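Local coordinates for beta-d-glucoside glucohydrolase (Hypocrea jecorina, PDB 3ZZ1), which probably hydrolyses terminal, non-reducing beta-D-glucosyl residues, releasing beta-D-glucose in the breakdown of cellulose, at residues G147-A155 and A295-Y306. Numbering follows the deposited sequence.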
loop_
_atom_site.group_PDB
_atom_site.type_symbol
_atom_site.label_atom_id
_atom_site.label_comp_id
_atom_site.label_asym_id
_atom_site.label_seq_id
_atom_site.Cartn_x
_atom_site.Cartn_y
_atom_site.Cartn_z
ATOM N N GLY A 147 -13.145 -2.659 5.003
ATOM C CA GLY A 147 -12.848 -3.851 5.789
ATOM C C GLY A 147 -12.554 -3.561 7.251
ATOM O O GLY A 147 -13.215 -4.109 8.137
ATOM N N ILE A 148 -11.564 -2.702 7.501
ATOM C CA ILE A 148 -11.178 -2.326 8.864
ATOM C C ILE A 148 -12.374 -1.759 9.631
ATOM O O ILE A 148 -12.694 -2.228 10.727
ATOM C CB ILE A 148 -10.011 -1.297 8.892
ATOM C CG1 ILE A 148 -8.733 -1.896 8.297
ATOM C CG2 ILE A 148 -9.737 -0.807 10.325
ATOM C CD1 ILE A 148 -7.710 -0.841 7.858
ATOM N N GLN A 149 -13.040 -0.766 9.044
ATOM C CA GLN A 149 -14.079 -0.016 9.762
ATOM C C GLN A 149 -15.412 -0.752 9.911
ATOM O O GLN A 149 -16.224 -0.393 10.764
ATOM C CB GLN A 149 -14.253 1.390 9.169
ATOM C CG GLN A 149 -12.956 2.213 9.205
ATOM C CD GLN A 149 -13.154 3.705 8.961
ATOM O OE1 GLN A 149 -14.181 4.141 8.435
ATOM N NE2 GLN A 149 -12.156 4.494 9.337
ATOM N N SER A 150 -15.624 -1.800 9.121
ATOM C CA SER A 150 -16.822 -2.638 9.269
ATOM C C SER A 150 -16.818 -3.365 10.617
ATOM O O SER A 150 -17.869 -3.776 11.112
ATOM C CB SER A 150 -16.903 -3.671 8.148
ATOM O OG SER A 150 -15.954 -4.704 8.360
ATOM N N VAL A 151 -15.621 -3.520 11.182
ATOM C CA VAL A 151 -15.402 -4.201 12.455
ATOM C C VAL A 151 -15.620 -3.242 13.627
ATOM O O VAL A 151 -15.845 -3.671 14.759
ATOM C CB VAL A 151 -13.968 -4.808 12.514
ATOM C CG1 VAL A 151 -13.670 -5.412 13.889
ATOM C CG2 VAL A 151 -13.795 -5.850 11.421
ATOM N N GLY A 152 -15.564 -1.944 13.347
ATOM C CA GLY A 152 -15.784 -0.928 14.371
ATOM C C GLY A 152 -14.473 -0.372 14.885
ATOM O O GLY A 152 -14.351 -0.005 16.059
ATOM N N VAL A 153 -13.493 -0.314 13.986
ATOM C CA VAL A 153 -12.163 0.200 14.284
ATOM C C VAL A 153 -11.929 1.423 13.412
ATOM O O VAL A 153 -12.400 1.468 12.275
ATOM C CB VAL A 153 -11.076 -0.877 13.990
ATOM C CG1 VAL A 153 -9.659 -0.322 14.188
ATOM C CG2 VAL A 153 -11.297 -2.105 14.858
ATOM N N GLN A 154 -11.211 2.412 13.943
ATOM C CA GLN A 154 -10.844 3.597 13.166
ATOM C C GLN A 154 -9.600 3.334 12.315
ATOM O O GLN A 154 -8.576 2.871 12.824
ATOM C CB GLN A 154 -10.589 4.801 14.080
ATOM C CG GLN A 154 -11.785 5.271 14.891
ATOM C CD GLN A 154 -11.530 6.609 15.562
ATOM O OE1 GLN A 154 -10.871 7.478 14.997
ATOM N NE2 GLN A 154 -12.056 6.784 16.768
ATOM N N ALA A 155 -9.696 3.633 11.021
ATOM C CA ALA A 155 -8.547 3.559 10.118
ATOM C C ALA A 155 -7.922 4.936 9.943
ATOM O O ALA A 155 -8.593 5.959 10.124
ATOM C CB ALA A 155 -8.960 2.983 8.768
ATOM N N ALA A 295 -15.681 10.479 14.648
ATOM C CA ALA A 295 -15.014 9.259 14.194
ATOM C C ALA A 295 -15.268 8.113 15.164
ATOM O O ALA A 295 -15.417 6.956 14.759
ATOM C CB ALA A 295 -13.517 9.502 14.037
ATOM N N TRP A 296 -15.320 8.461 16.446
ATOM C CA TRP A 296 -15.604 7.535 17.532
ATOM C C TRP A 296 -17.048 7.036 17.443
ATOM O O TRP A 296 -17.309 5.828 17.561
ATOM C CB TRP A 296 -15.331 8.262 18.852
ATOM C CG TRP A 296 -15.434 7.456 20.123
ATOM C CD1 TRP A 296 -14.694 6.362 20.470
ATOM C CD2 TRP A 296 -16.282 7.739 21.246
ATOM N NE1 TRP A 296 -15.054 5.926 21.722
ATOM C CE2 TRP A 296 -16.022 6.758 22.224
ATOM C CE3 TRP A 296 -17.243 8.726 21.515
ATOM C CZ2 TRP A 296 -16.692 6.729 23.456
ATOM C CZ3 TRP A 296 -17.913 8.696 22.742
ATOM C CH2 TRP A 296 -17.634 7.702 23.692
ATOM N N TYR A 297 -17.983 7.960 17.210
ATOM C CA TYR A 297 -19.396 7.612 17.068
ATOM C C TYR A 297 -19.679 6.857 15.775
ATOM O O TYR A 297 -20.518 5.953 15.757
ATOM C CB TYR A 297 -20.279 8.856 17.147
ATOM C CG TYR A 297 -20.470 9.387 18.549
ATOM C CD1 TYR A 297 -21.129 8.634 19.516
ATOM C CD2 TYR A 297 -20.009 10.653 18.906
ATOM C CE1 TYR A 297 -21.315 9.123 20.815
ATOM C CE2 TYR A 297 -20.186 11.148 20.199
ATOM C CZ TYR A 297 -20.838 10.377 21.145
ATOM O OH TYR A 297 -21.021 10.866 22.423
ATOM N N LEU A 298 -18.976 7.238 14.707
ATOM C CA LEU A 298 -19.104 6.617 13.386
ATOM C C LEU A 298 -18.786 5.126 13.417
ATOM O O LEU A 298 -19.455 4.332 12.760
ATOM C CB LEU A 298 -18.188 7.319 12.367
ATOM C CG LEU A 298 -18.122 6.779 10.926
ATOM C CD1 LEU A 298 -19.304 7.229 10.099
ATOM C CD2 LEU A 298 -16.824 7.200 10.251
ATOM N N THR A 299 -17.758 4.764 14.180
ATOM C CA THR A 299 -17.289 3.384 14.276
ATOM C C THR A 299 -17.972 2.621 15.405
ATOM O O THR A 299 -17.650 1.458 15.651
ATOM C CB THR A 299 -15.765 3.319 14.489
ATOM O OG1 THR A 299 -15.386 4.256 15.506
ATOM C CG2 THR A 299 -15.023 3.648 13.199
ATOM N N GLY A 300 -18.900 3.284 16.095
ATOM C CA GLY A 300 -19.687 2.658 17.153
ATOM C C GLY A 300 -18.909 2.361 18.420
ATOM O O GLY A 300 -19.313 1.522 19.222
ATOM N N GLN A 301 -17.791 3.055 18.611
ATOM C CA GLN A 301 -16.919 2.797 19.756
ATOM C C GLN A 301 -17.479 3.406 21.047
ATOM O O GLN A 301 -16.955 3.157 22.132
ATOM C CB GLN A 301 -15.494 3.285 19.474
ATOM C CG GLN A 301 -14.851 2.626 18.251
ATOM C CD GLN A 301 -13.431 3.103 17.968
ATOM O OE1 GLN A 301 -12.646 2.388 17.340
ATOM N NE2 GLN A 301 -13.096 4.306 18.426
ATOM N N ASP A 302 -18.553 4.187 20.918
ATOM C CA ASP A 302 -19.250 4.763 22.067
ATOM C C ASP A 302 -20.080 3.726 22.817
ATOM O O ASP A 302 -20.367 3.896 24.005
ATOM C CB ASP A 302 -20.147 5.928 21.635
ATOM C CG ASP A 302 -21.227 5.508 20.648
ATOM O OD1 ASP A 302 -20.892 5.077 19.521
ATOM O OD2 ASP A 302 -22.417 5.631 20.999
ATOM N N GLN A 303 -20.465 2.663 22.115
ATOM C CA GLN A 303 -21.277 1.602 22.700
ATOM C C GLN A 303 -20.469 0.825 23.732
ATOM O O GLN A 303 -19.268 0.606 23.558
ATOM C CB GLN A 303 -21.814 0.652 21.624
ATOM C CG GLN A 303 -22.643 1.326 20.547
ATOM C CD GLN A 303 -23.963 1.859 21.067
ATOM O OE1 GLN A 303 -24.923 1.105 21.252
ATOM N NE2 GLN A 303 -24.021 3.165 21.301
ATOM N N ALA A 304 -21.142 0.430 24.809
ATOM C CA ALA A 304 -20.523 -0.323 25.888
ATOM C C ALA A 304 -20.011 -1.665 25.377
ATOM O O ALA A 304 -20.651 -2.298 24.537
ATOM C CB ALA A 304 -21.525 -0.538 27.014
ATOM N N GLY A 305 -18.854 -2.086 25.878
ATOM C CA GLY A 305 -18.355 -3.428 25.609
ATOM C C GLY A 305 -17.171 -3.540 24.666
ATOM O O GLY A 305 -16.852 -4.640 24.205
ATOM N N TYR A 306 -16.517 -2.413 24.377
ATOM C CA TYR A 306 -15.285 -2.428 23.593
ATOM C C TYR A 306 -14.185 -3.062 24.436
ATOM O O TYR A 306 -14.025 -2.697 25.601
ATOM C CB TYR A 306 -14.872 -1.010 23.177
ATOM C CG TYR A 306 -14.015 -0.971 21.926
ATOM C CD1 TYR A 306 -14.603 -0.926 20.662
ATOM C CD2 TYR A 306 -12.622 -0.985 22.006
ATOM C CE1 TYR A 306 -13.830 -0.897 19.509
ATOM C CE2 TYR A 306 -11.833 -0.957 20.849
ATOM C CZ TYR A 306 -12.447 -0.915 19.605
ATOM O OH TYR A 306 -11.687 -0.882 18.458
HETATM O O HOH W 1 -16.679 -0.402 17.801
#
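Gly-152 and Thr-299 meet where two helices run out, illustrating how backbone atoms as well as side chains can join helix ends. Gly-152 CA lies 3.3 Å from Thr-299 O; a CB would be jammed against the carbonyl O of Val-151 at these backbone angles, and would also press on Thr-299 O. A water bridges the two carbonyls, donating to Gly-152 O (2.9 Å) and Thr-299 O (3.0 Å). The edge of the Tyr-306 ring, whose OH hydrogen-bonds to Ile-106 O, also meets Gly-152 O (CE1 3.6 Å). Just past its helix, Thr-299 OG1 hydrogen-bonds back to Ala-295 O (2.8 Å) on an in-plane lone pair; it sits between backbone N and carbonyl carbon (chi1 46°), which puts CG2 near Val-153 O (3.5 Å). Van der Waals contact comes from Gln-154, whose extended chain crosses Thr-299 at about a right angle and lays its amide against Ala-295 CB (OE1 3.5 Å). OE1 is hydrogen-bonded to Tyr-232 OH; an alanine in place of Gln-154 would probably leave that hydroxyl without this partner and open a gap beside Ala-295. Helix 282-298, closed by a Schellman motif at Gly-300, thus meets the 134-150 to 154-160 turn, an alpha-beta connection typical of the TIM-barrel-like N-terminal domain of family 3 glycoside hydrolases.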